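Local coordinates for protein beta-lactamase (PDB 6K9T) that probably hydrolyses beta-lactam antibiotics to substituted beta-amino acids as a class C serine beta-lactamase, a cause of antibiotic resistance, at residues A[152-157]-A[295-300]; A[124-129]-A[156-161]; A[267-272]-A[303-308]; A[66-71]-A[323-328]. All coordinates share one frame; numbering follows the deposited sequence.

Contact 1: A[152-157]-A[295-300]. With CEF (CEFOTAXIME, C3' cleaved, open, bound form), chain B.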
# COMPACT_ATOMS: atom_id res chain seq x y z
N THR A 152 -12.70 6.55 17.53
CA THR A 152 -13.85 7.41 17.18
C THR A 152 -13.68 8.10 15.84
O THR A 152 -14.66 8.47 15.20
CB THR A 152 -14.11 8.52 18.24
OG1 THR A 152 -12.97 9.31 18.41
CG2 THR A 152 -14.45 7.86 19.60
N HIS A 153 -12.42 8.32 15.42
CA HIS A 153 -12.12 9.07 14.20
C HIS A 153 -11.04 8.40 13.40
O HIS A 153 -10.25 7.63 13.96
CB HIS A 153 -11.68 10.49 14.54
CG HIS A 153 -12.79 11.34 15.10
ND1 HIS A 153 -13.21 11.26 16.41
CD2 HIS A 153 -13.54 12.30 14.51
CE1 HIS A 153 -14.19 12.13 16.61
NE2 HIS A 153 -14.41 12.78 15.48
N ARG A 154 -11.06 8.65 12.11
CA ARG A 154 -10.03 8.12 11.22
C ARG A 154 -9.11 9.28 10.86
O ARG A 154 -9.56 10.33 10.31
CB ARG A 154 -10.69 7.48 9.97
CG ARG A 154 -9.63 6.95 8.99
CD ARG A 154 -10.32 6.37 7.77
NE ARG A 154 -9.38 5.72 6.85
CZ ARG A 154 -8.67 6.31 5.92
NH1 ARG A 154 -8.68 7.65 5.79
NH2 ARG A 154 -7.90 5.59 5.12
N VAL A 155 -7.82 9.09 11.14
CA VAL A 155 -6.76 10.01 10.73
C VAL A 155 -5.66 9.14 10.09
O VAL A 155 -4.97 8.43 10.82
CB VAL A 155 -6.21 10.83 11.90
CG1 VAL A 155 -5.02 11.70 11.46
CG2 VAL A 155 -7.31 11.71 12.52
N TYR A 156 -5.52 9.22 8.79
CA TYR A 156 -4.47 8.42 8.14
C TYR A 156 -3.13 8.75 8.75
O TYR A 156 -2.80 9.95 8.92
CB TYR A 156 -4.47 8.70 6.65
CG TYR A 156 -3.63 7.81 5.82
CD1 TYR A 156 -2.26 8.00 5.76
CD2 TYR A 156 -4.20 6.84 5.04
CE1 TYR A 156 -1.45 7.23 4.90
CE2 TYR A 156 -3.38 6.06 4.18
CZ TYR A 156 -2.04 6.27 4.15
OH TYR A 156 -1.23 5.57 3.25
N SER A 157 -2.32 7.72 9.11
CA SER A 157 -1.11 7.98 9.86
C SER A 157 0.07 7.10 9.45
O SER A 157 -0.00 5.87 9.55
CB SER A 157 -1.39 7.82 11.38
OG SER A 157 -0.15 8.07 12.09
N ASN A 295 -10.83 8.28 -2.24
CA ASN A 295 -9.38 8.43 -2.36
C ASN A 295 -8.91 9.86 -2.11
O ASN A 295 -7.79 10.21 -2.44
CB ASN A 295 -8.92 7.95 -3.76
CG ASN A 295 -8.80 6.43 -3.80
OD1 ASN A 295 -7.82 5.88 -3.33
ND2 ASN A 295 -9.82 5.75 -4.26
N ASP A 296 -9.73 10.63 -1.44
CA ASP A 296 -9.34 11.96 -0.97
C ASP A 296 -9.50 12.07 0.55
O ASP A 296 -10.05 13.04 1.06
CB ASP A 296 -10.15 13.01 -1.69
CG ASP A 296 -9.59 14.40 -1.50
OD1 ASP A 296 -8.41 14.54 -1.11
OD2 ASP A 296 -10.37 15.36 -1.74
N MET A 297 -8.99 11.08 1.26
CA MET A 297 -9.16 11.02 2.72
C MET A 297 -7.87 10.94 3.49
O MET A 297 -7.89 10.50 4.67
CB MET A 297 -9.99 9.80 3.08
CG MET A 297 -11.44 9.86 2.56
SD MET A 297 -12.35 8.34 2.99
CE MET A 297 -12.58 8.59 4.76
N ALA A 298 -6.75 11.30 2.89
CA ALA A 298 -5.48 11.01 3.54
C ALA A 298 -5.10 12.14 4.49
O ALA A 298 -4.27 11.90 5.32
CB ALA A 298 -4.39 10.79 2.53
N MET A 299 -5.65 13.36 4.36
CA MET A 299 -5.04 14.43 5.14
C MET A 299 -6.00 15.06 6.09
O MET A 299 -5.57 15.98 6.84
CB MET A 299 -4.43 15.52 4.23
CG MET A 299 -3.19 15.00 3.52
SD MET A 299 -2.51 16.33 2.54
CE MET A 299 -3.67 16.54 1.22
N THR A 300 -7.24 14.65 6.10
CA THR A 300 -8.21 15.21 7.05
C THR A 300 -8.78 14.14 7.99
O THR A 300 -8.82 12.96 7.67
CB THR A 300 -9.36 15.86 6.29
OG1 THR A 300 -9.94 14.87 5.43
CG2 THR A 300 -8.80 17.04 5.46
S1 CEF B . 1.09 10.81 2.98
C1 CEF B . -0.46 11.43 2.68
C2 CEF B . -0.75 11.84 1.21
C3 CEF B . -1.80 12.63 0.76
C4 CEF B . 0.08 10.90 0.16
C5 CEF B . -0.06 11.00 -1.34
O1 CEF B . -0.16 12.12 -1.94
O2 CEF B . -0.10 9.90 -1.94
N1 CEF B . 0.97 9.83 0.59
C6 CEF B . 1.04 9.47 1.99
C7 CEF B . 2.31 8.56 2.06
C8 CEF B . 1.89 7.39 1.26
O3 CEF B . 2.20 7.26 0.08
N2 CEF B . 3.42 9.18 1.42
C9 CEF B . 4.30 9.90 2.23
O4 CEF B . 4.13 9.92 3.44
C10 CEF B . 5.40 10.63 1.53
N3 CEF B . 6.67 10.41 1.68
O5 CEF B . 7.12 9.50 2.54
C11 CEF B . 8.50 9.32 2.19
C12 CEF B . 4.91 11.64 0.52
C13 CEF B . 3.56 11.88 0.05
S2 CEF B . 3.65 13.04 -1.00
C14 CEF B . 5.18 13.40 -1.08
N4 CEF B . 5.74 14.39 -1.91
N5 CEF B . 5.93 12.59 -0.19
O HOH W 1 -4.17 12.34 8.13
O HOH W 2 -7.21 10.88 7.20
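The only direct hydrogen bond between the two segments is weak: Arg154 NH1 reaches Met297 O at 3.2 Å with an N-H...O angle of 127°. The Arg154 chain, extended from CG to NE with CG anti to the backbone N (chi1 178°), carries the guanidinium to the loop, and the carbonyl meets it at its edge, near its plane. Stronger partners hold the same group from outside: Gln275 takes NE, and Glu280 forms a salt bridge with NH2.

Water-mediated bonds supply the rest of the polar contact. One water donates to both Tyr156 O (2.9 Å) and Ala298 O (2.8 Å); a second accepts from Tyr156 N and lies within bonding distance of Met297 O and Thr300 O.

Among van der Waals contacts, Met297 CB lies 3.7 Å from Arg154 NH1, and Tyr156 CB packs 3.5 Å from Ala298 O. Ala298 CB also faces the bound cefotaxime, 3.6 Å from its C3.

The loop between helix 288-294 and strand 302-311 is thus joined mainly through water to the chain leaving edge strand 153-154. The polar links to Tyr156 here are through its backbone N and O and two waters, while its OH hydrogen-bonds with Lys74 and Lys321 beside the acylated serine.

Contact 2: A[124-129]-A[156-161]. With CEF (CEFOTAXIME, C3' cleaved, open, bound form), chain B.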
# COMPACT_ATOMS: atom_id res chain seq x y z
N GLN A 124 -0.97 11.56 14.32
CA GLN A 124 -0.99 12.48 13.18
C GLN A 124 -0.40 11.83 11.93
O GLN A 124 0.18 10.72 11.96
CB GLN A 124 -0.22 13.76 13.52
CG GLN A 124 1.31 13.52 13.71
CD GLN A 124 2.09 14.77 13.96
OE1 GLN A 124 2.70 14.95 15.01
NE2 GLN A 124 2.10 15.64 12.99
N LEU A 125 -0.61 12.47 10.80
CA LEU A 125 -0.11 11.92 9.55
C LEU A 125 1.39 11.67 9.48
O LEU A 125 1.83 10.58 9.15
CB LEU A 125 -0.52 12.87 8.43
CG LEU A 125 -0.10 12.49 7.02
CD1 LEU A 125 -0.56 11.04 6.69
CD2 LEU A 125 -0.77 13.47 6.06
N PHE A 126 2.20 12.69 9.76
CA PHE A 126 3.64 12.63 9.57
C PHE A 126 4.41 12.53 10.86
O PHE A 126 4.09 13.20 11.85
CB PHE A 126 4.11 13.86 8.78
CG PHE A 126 3.58 13.92 7.38
CD1 PHE A 126 3.88 12.90 6.49
CD2 PHE A 126 2.83 15.00 6.92
CE1 PHE A 126 3.42 12.92 5.20
CE2 PHE A 126 2.30 15.02 5.64
CZ PHE A 126 2.63 14.02 4.77
N MET A 127 5.44 11.71 10.83
CA MET A 127 6.43 11.65 11.88
C MET A 127 7.02 13.04 12.09
O MET A 127 7.42 13.66 11.09
CB MET A 127 7.54 10.66 11.51
CG MET A 127 8.52 10.42 12.66
SD MET A 127 7.79 9.41 13.97
CE MET A 127 7.69 7.78 13.24
N PRO A 128 7.13 13.49 13.35
CA PRO A 128 7.80 14.79 13.61
C PRO A 128 9.22 14.76 13.02
O PRO A 128 9.92 13.78 13.21
CB PRO A 128 7.83 14.88 15.14
CG PRO A 128 6.58 14.11 15.57
CD PRO A 128 6.52 12.92 14.57
N GLU A 129 9.62 15.82 12.33
CA GLU A 129 10.89 15.84 11.60
C GLU A 129 12.13 15.60 12.48
O GLU A 129 13.10 15.00 12.04
CB GLU A 129 11.04 17.17 10.85
CG GLU A 129 12.29 17.23 10.00
CD GLU A 129 12.41 18.51 9.19
OE1 GLU A 129 11.52 19.41 9.29
OE2 GLU A 129 13.42 18.62 8.45
N TYR A 156 -5.52 9.22 8.79
CA TYR A 156 -4.47 8.42 8.14
C TYR A 156 -3.13 8.75 8.75
O TYR A 156 -2.80 9.95 8.92
CB TYR A 156 -4.47 8.70 6.65
CG TYR A 156 -3.63 7.81 5.82
CD1 TYR A 156 -2.26 8.00 5.76
CD2 TYR A 156 -4.20 6.84 5.04
CE1 TYR A 156 -1.45 7.23 4.90
CE2 TYR A 156 -3.38 6.06 4.18
CZ TYR A 156 -2.04 6.27 4.15
OH TYR A 156 -1.23 5.57 3.25
N SER A 157 -2.32 7.72 9.11
CA SER A 157 -1.11 7.98 9.86
C SER A 157 0.07 7.10 9.45
O SER A 157 -0.00 5.87 9.55
CB SER A 157 -1.39 7.82 11.38
OG SER A 157 -0.15 8.07 12.09
N ASN A 158 1.19 7.74 9.09
CA ASN A 158 2.44 6.98 8.91
C ASN A 158 2.97 6.47 10.24
O ASN A 158 3.60 5.42 10.29
CB ASN A 158 3.54 7.86 8.28
CG ASN A 158 3.34 8.13 6.82
OD1 ASN A 158 2.68 7.38 6.10
ND2 ASN A 158 4.02 9.17 6.32
N ILE A 159 2.73 7.19 11.33
CA ILE A 159 3.26 6.83 12.64
C ILE A 159 2.52 5.59 13.13
O ILE A 159 3.13 4.59 13.57
CB ILE A 159 3.04 7.94 13.66
CG1 ILE A 159 3.56 9.28 13.15
CG2 ILE A 159 3.76 7.54 14.99
CD1 ILE A 159 3.36 10.42 14.15
N GLY A 160 1.19 5.58 13.01
CA GLY A 160 0.43 4.40 13.44
C GLY A 160 0.82 3.16 12.63
O GLY A 160 0.97 2.06 13.19
N THR A 161 1.04 3.35 11.33
CA THR A 161 1.48 2.22 10.52
C THR A 161 2.83 1.70 10.98
O THR A 161 3.07 0.46 10.99
CB THR A 161 1.54 2.65 9.04
OG1 THR A 161 0.25 3.20 8.69
CG2 THR A 161 1.77 1.39 8.19
S1 CEF B . 1.09 10.81 2.98
C1 CEF B . -0.46 11.43 2.68
C2 CEF B . -0.75 11.84 1.21
C3 CEF B . -1.80 12.63 0.76
C4 CEF B . 0.08 10.90 0.16
C5 CEF B . -0.06 11.00 -1.34
O1 CEF B . -0.16 12.12 -1.94
O2 CEF B . -0.10 9.90 -1.94
N1 CEF B . 0.97 9.83 0.59
C6 CEF B . 1.04 9.47 1.99
C7 CEF B . 2.31 8.56 2.06
C8 CEF B . 1.89 7.39 1.26
O3 CEF B . 2.20 7.26 0.08
N2 CEF B . 3.42 9.18 1.42
C9 CEF B . 4.30 9.90 2.23
O4 CEF B . 4.13 9.92 3.44
C10 CEF B . 5.40 10.63 1.53
N3 CEF B . 6.67 10.41 1.68
O5 CEF B . 7.12 9.50 2.54
C11 CEF B . 8.50 9.32 2.19
C12 CEF B . 4.91 11.64 0.52
C13 CEF B . 3.56 11.88 0.05
S2 CEF B . 3.65 13.04 -1.00
C14 CEF B . 5.18 13.40 -1.08
N4 CEF B . 5.74 14.39 -1.91
N5 CEF B . 5.93 12.59 -0.19
O HOH W 3 6.04 10.26 8.31
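Ser157 OG donates to Gln124 O at 2.7 Å, while Gly160 N donates back to the same OG along a nearly straight line (173°). The serine torsion explains this double role: with OG anti to the backbone N, the hydroxyl caps the first turn of helix 158-171 and still reaches the neighbouring loop. One residue on, Asn158 N binds Leu125 O at 2.9 Å, a second tie between the loop and the helix start.

The Asn158 amide serves the ligand. CG lies beside the backbone N (chi1 -74°), which points ND2 at the ligand amide: it donates to O4 of cefotaxime at 3.0 Å, and also to a water that accepts from Met127 N. Asn158 OD1 takes a hydrogen bond from Lys74. Tyr156 and Asn158 together match the Tyr-x-Asn motif of class C beta-lactamases, and the loop 124-129 forms the wall next to it.

Leu125 touches an aromatic ring of each segment. Its CD1 meets the Tyr156 ring at the edge, near the ring plane, 3.6 Å from Tyr156 CD1, whereas its CG sits over the centre of the Phe126 ring, 3.6 Å above the plane. That ring runs alongside the Asn158 side chain, the two planes turned 64° apart, and its edge faces the ligand O4. Ile159 CD1 touches both Gln124 CG (3.7 Å) and Pro128 CD (4.1 Å), with Phe126 O also close by.

Contact 3: A[267-272]-A[303-308]; sequences YFKSGE and VATPIV
The Phe268 ring overlaps Ala304 and Pro306: CD2 comes 3.9 Å from Ala304 CB, and CE2 lies 4.1 Å from Pro306 CB. The ring takes this place because CG stands beside the backbone N (chi1 -69°); helix 113-117, through Asn115, touches the ring as well.

Across the backbone, Lys269 and Thr305 form an antiparallel hydrogen-bonded pair. Lys269 N donates to Thr305 O, and Thr305 N donates to Lys269 O, each at 2.9 Å and in the carbonyl plane of the acceptor. Lys269 O has a second donor, Thr305 OG1 at 3.2 Å, which comes from above that plane; with OG1 held between the backbone N and carbonyl carbon (chi1 57°), the hydroxyl is turned back onto the partner strand.

Strands 266-270 and 302-311 are neighbours in the large antiparallel sheet of the beta-lactamase fold, and Phe268 pairs with Pro306 at a non-hydrogen-bonded position. A proline is readily accepted there, since this pairing asks for no N-H from it. On its other side, strand 266-270 meets Gln275 through a classic beta bulge made by Tyr267 and Phe268.

Further towards one end, Ile307 N donates to Tyr267 O at 2.8 Å, and the Ile307 side chain crosses that of Lys269 at about a right angle, with CD1 3.8 Å from Lys269 CG. At the other end, Ser270 OG donates to Val303 O at 2.7 Å from above the carbonyl plane, and also hydrogen-bonds with Ser302 OG; a water links Gly271 N to Val303 O.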
# COMPACT_ATOMS: atom_id res chain seq x y z
N TYR A 267 -13.28 -3.25 9.19
CA TYR A 267 -13.36 -2.89 10.61
C TYR A 267 -14.03 -1.57 10.93
O TYR A 267 -14.61 -1.48 12.03
CB TYR A 267 -11.92 -2.87 11.21
CG TYR A 267 -11.23 -4.20 11.23
CD1 TYR A 267 -11.60 -5.17 12.14
CD2 TYR A 267 -10.18 -4.47 10.37
CE1 TYR A 267 -11.00 -6.40 12.16
CE2 TYR A 267 -9.54 -5.69 10.37
CZ TYR A 267 -9.91 -6.63 11.29
OH TYR A 267 -9.31 -7.85 11.37
N PHE A 268 -14.02 -0.61 10.03
CA PHE A 268 -14.66 0.69 10.29
C PHE A 268 -15.26 1.18 9.01
O PHE A 268 -14.70 0.95 7.94
CB PHE A 268 -13.64 1.77 10.81
CG PHE A 268 -13.11 1.51 12.19
CD1 PHE A 268 -12.00 0.71 12.43
CD2 PHE A 268 -13.77 2.06 13.29
CE1 PHE A 268 -11.55 0.46 13.70
CE2 PHE A 268 -13.30 1.82 14.59
CZ PHE A 268 -12.19 1.05 14.83
N LYS A 269 -16.36 1.90 9.09
CA LYS A 269 -16.84 2.71 7.98
C LYS A 269 -16.45 4.14 8.19
O LYS A 269 -16.50 4.64 9.33
CB LYS A 269 -18.37 2.63 7.88
CG LYS A 269 -18.89 1.26 7.52
CD LYS A 269 -20.40 1.31 7.28
CE LYS A 269 -20.75 2.23 6.12
NZ LYS A 269 -20.19 1.73 4.82
N SER A 270 -16.05 4.81 7.14
CA SER A 270 -15.76 6.24 7.28
C SER A 270 -16.03 6.83 5.90
O SER A 270 -15.45 6.39 4.89
CB SER A 270 -14.31 6.46 7.72
OG SER A 270 -14.16 7.85 8.04
N GLY A 271 -16.90 7.84 5.81
CA GLY A 271 -17.23 8.39 4.50
C GLY A 271 -17.74 7.31 3.56
O GLY A 271 -18.58 6.49 3.94
N GLU A 272 -17.15 7.28 2.37
CA GLU A 272 -17.58 6.33 1.34
C GLU A 272 -16.91 4.96 1.47
O GLU A 272 -17.28 4.02 0.80
CB GLU A 272 -17.30 6.90 -0.07
CG GLU A 272 -18.04 8.24 -0.34
CD GLU A 272 -19.55 8.07 -0.37
OE1 GLU A 272 -20.01 6.98 -0.76
OE2 GLU A 272 -20.28 9.04 -0.02
N VAL A 303 -15.13 10.99 10.84
CA VAL A 303 -15.76 10.13 11.83
C VAL A 303 -15.60 8.68 11.41
O VAL A 303 -15.69 8.39 10.22
CB VAL A 303 -17.23 10.51 11.96
CG1 VAL A 303 -17.98 9.41 12.73
CG2 VAL A 303 -17.29 11.87 12.63
N ALA A 304 -15.27 7.78 12.36
CA ALA A 304 -15.14 6.35 12.05
C ALA A 304 -16.19 5.63 12.85
O ALA A 304 -16.36 5.87 14.07
CB ALA A 304 -13.75 5.87 12.44
N THR A 305 -16.88 4.70 12.22
CA THR A 305 -17.90 3.92 12.90
C THR A 305 -17.50 2.44 12.87
O THR A 305 -17.26 1.90 11.81
CB THR A 305 -19.26 4.11 12.24
OG1 THR A 305 -19.19 3.76 10.87
CG2 THR A 305 -19.67 5.57 12.29
N PRO A 306 -17.36 1.79 13.99
CA PRO A 306 -16.96 0.38 14.01
C PRO A 306 -17.94 -0.53 13.30
O PRO A 306 -19.17 -0.27 13.30
CB PRO A 306 -16.91 0.02 15.50
CG PRO A 306 -17.08 1.34 16.22
CD PRO A 306 -17.72 2.29 15.34
N ILE A 307 -17.38 -1.58 12.67
CA ILE A 307 -18.17 -2.68 12.13
C ILE A 307 -17.96 -3.87 13.06
O ILE A 307 -16.86 -4.44 13.13
CB ILE A 307 -17.75 -3.01 10.69
CG1 ILE A 307 -17.89 -1.78 9.80
CG2 ILE A 307 -18.64 -4.13 10.16
CD1 ILE A 307 -17.17 -2.01 8.46
N VAL A 308 -18.97 -4.23 13.85
CA VAL A 308 -18.77 -5.30 14.83
C VAL A 308 -20.02 -6.14 14.90
O VAL A 308 -21.09 -5.57 15.17
CB VAL A 308 -18.43 -4.73 16.26
CG1 VAL A 308 -18.51 -5.79 17.32
CG2 VAL A 308 -17.04 -4.04 16.27
O HOH W 4 -14.33 -4.12 14.08
O HOH W 5 -17.83 9.07 8.29

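Contact 4: A[66-71]-A[323-328]; sequences LFEVGS and GSTNGF. With CEF (CEFOTAXIME, C3' cleaved, open, bound form), chain B.
The N-H groups of Ser71 and Ser324 both grip O3 of the bound cefotaxime, each at 2.8 Å; the Ser324 bond is nearly straight (167°) and the Ser71 bond more bent (132°). The carbon bearing this oxygen, C8, is bonded to Ser71 OG at 1.4 Å, so the ligand is held as an acyl-enzyme and the two amides form its oxyanion hole. They would probably polarise the ester carbonyl.

Ser324 binds the ligand from three atoms: besides its N, its O accepts from N2 of cefotaxime, and its OG donates to the carboxylate O2 at 2.6 Å, with Arg355 also bonded to that hydroxyl. Asn326 OD1 accepts from the ligand amine N4.

Ser71 and Lys74 fit the SxxK motif of serine beta-lactamases, and Lys321 to Gly323, on strand 317-325, the K(T/S)G motif. The backbones come very close: Gly323 CA is 3.5 Å from Ser71 N and from Val69 O, just before the motif serine, an approach that leaves no room for a side chain on Gly323.

Behind this site, Thr325 OG1 donates to Glu68 OE1 at 2.8 Å, nearly along the C-O axis; Tyr205 and Val218 bind the other carboxylate oxygen, so both oxygens of this buried acid have donors. The Glu68 chain, extended beyond CG (chi2 172°), runs across the Phe328 ring, with CB over its face 3.8 Å from the centroid. Phe67 CD2 meets the same ring at its edge, in plane, 3.8 Å from Phe328 CE2.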
# COMPACT_ATOMS: atom_id res chain seq x y z
N LEU A 66 12.49 -1.05 -11.08
CA LEU A 66 12.00 -0.88 -9.71
C LEU A 66 11.53 0.55 -9.53
O LEU A 66 12.22 1.52 -9.87
CB LEU A 66 13.11 -1.13 -8.69
CG LEU A 66 13.69 -2.53 -8.72
CD1 LEU A 66 15.03 -2.47 -8.03
CD2 LEU A 66 12.77 -3.54 -8.08
N PHE A 67 10.32 0.68 -8.96
CA PHE A 67 9.74 1.96 -8.61
C PHE A 67 9.54 2.03 -7.11
O PHE A 67 9.26 1.00 -6.49
CB PHE A 67 8.37 2.11 -9.26
CG PHE A 67 8.37 2.22 -10.78
CD1 PHE A 67 8.41 1.10 -11.56
CD2 PHE A 67 8.25 3.49 -11.37
CE1 PHE A 67 8.41 1.24 -12.95
CE2 PHE A 67 8.25 3.62 -12.75
CZ PHE A 67 8.29 2.52 -13.55
N GLU A 68 9.62 3.23 -6.55
CA GLU A 68 9.14 3.44 -5.17
C GLU A 68 7.64 3.35 -5.12
O GLU A 68 6.98 3.97 -5.98
CB GLU A 68 9.60 4.78 -4.63
CG GLU A 68 11.13 4.87 -4.57
CD GLU A 68 11.63 6.22 -4.23
OE1 GLU A 68 10.86 7.17 -3.89
OE2 GLU A 68 12.88 6.36 -4.29
N VAL A 69 7.05 2.62 -4.19
CA VAL A 69 5.59 2.57 -4.16
C VAL A 69 5.03 3.30 -2.98
O VAL A 69 3.80 3.28 -2.76
CB VAL A 69 5.12 1.11 -4.24
CG1 VAL A 69 5.60 0.48 -5.54
CG2 VAL A 69 5.50 0.34 -2.99
N GLY A 70 5.85 3.95 -2.18
CA GLY A 70 5.34 4.79 -1.09
C GLY A 70 4.37 4.04 -0.21
O GLY A 70 4.70 2.94 0.29
N SER A 71 3.21 4.64 0.01
CA SER A 71 2.27 4.09 0.98
C SER A 71 1.65 2.76 0.64
O SER A 71 0.95 2.17 1.46
CB SER A 71 1.17 5.09 1.22
OG SER A 71 1.64 6.23 1.94
N GLY A 323 -0.15 5.18 -3.31
CA GLY A 323 1.09 5.52 -2.62
C GLY A 323 1.82 6.58 -3.39
O GLY A 323 1.78 6.65 -4.62
N SER A 324 2.57 7.42 -2.69
CA SER A 324 3.39 8.46 -3.35
C SER A 324 4.64 8.72 -2.55
O SER A 324 4.66 8.53 -1.34
CB SER A 324 2.65 9.77 -3.48
OG SER A 324 1.36 9.58 -4.11
N THR A 325 5.69 9.13 -3.25
CA THR A 325 6.86 9.73 -2.60
C THR A 325 7.17 11.00 -3.34
O THR A 325 6.46 11.35 -4.26
CB THR A 325 8.05 8.83 -2.64
OG1 THR A 325 8.46 8.59 -4.00
CG2 THR A 325 7.74 7.46 -1.98
N ASN A 326 8.25 11.68 -2.95
CA ASN A 326 8.61 12.90 -3.67
C ASN A 326 8.76 12.76 -5.17
O ASN A 326 8.45 13.69 -5.91
CB ASN A 326 9.93 13.46 -3.10
CG ASN A 326 9.74 14.13 -1.80
OD1 ASN A 326 8.64 14.57 -1.45
ND2 ASN A 326 10.84 14.27 -1.07
N GLY A 327 9.15 11.59 -5.61
CA GLY A 327 9.43 11.38 -7.04
C GLY A 327 8.51 10.38 -7.71
O GLY A 327 8.72 10.13 -8.88
N PHE A 328 7.57 9.77 -6.97
CA PHE A 328 6.84 8.63 -7.54
C PHE A 328 5.34 8.64 -7.20
O PHE A 328 4.93 9.19 -6.15
CB PHE A 328 7.41 7.28 -7.01
CG PHE A 328 8.80 6.97 -7.53
CD1 PHE A 328 9.92 7.49 -6.89
CD2 PHE A 328 8.98 6.04 -8.57
CE1 PHE A 328 11.20 7.08 -7.33
CE2 PHE A 328 10.26 5.70 -9.01
CZ PHE A 328 11.33 6.22 -8.36
S1 CEF B . 1.09 10.81 2.98
C1 CEF B . -0.46 11.43 2.68
C2 CEF B . -0.75 11.84 1.21
C3 CEF B . -1.80 12.63 0.76
C4 CEF B . 0.08 10.90 0.16
C5 CEF B . -0.06 11.00 -1.34
O1 CEF B . -0.16 12.12 -1.94
O2 CEF B . -0.10 9.90 -1.94
N1 CEF B . 0.97 9.83 0.59
C6 CEF B . 1.04 9.47 1.99
C7 CEF B . 2.31 8.56 2.06
C8 CEF B . 1.89 7.39 1.26
O3 CEF B . 2.20 7.26 0.08
N2 CEF B . 3.42 9.18 1.42
C9 CEF B . 4.30 9.90 2.23
O4 CEF B . 4.13 9.92 3.44
C10 CEF B . 5.40 10.63 1.53
N3 CEF B . 6.67 10.41 1.68
O5 CEF B . 7.12 9.50 2.54
C11 CEF B . 8.50 9.32 2.19
C12 CEF B . 4.91 11.64 0.52
C13 CEF B . 3.56 11.88 0.05
S2 CEF B . 3.65 13.04 -1.00
C14 CEF B . 5.18 13.40 -1.08
N4 CEF B . 5.74 14.39 -1.91
N5 CEF B . 5.93 12.59 -0.19

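From the N terminus, residues 66-71 open contact 4, whose loop closes only at 323-328 and encloses the other three contacts. Inside it, contact 2 closes a short loop from 124-129 to 156-161. Contact 1 starts on the same stretch, sharing Tyr156 and Ser157, and closes at 295-300. Contact 3 opens at 267-272, before that closure, and ends at 303-308, so contacts 1 and 3 cross. Contacts 1, 2 and 4 all touch the covalently bound ligand, with a probable hydrogen bond between Tyr156 OH and Ser71 OG joining their sides. Contact 3, its centre about 28 Å from that of contact 4, pairs strands 266-270 and 302-311 near the end of the large sheet, where 302-311 borders strand 153-154.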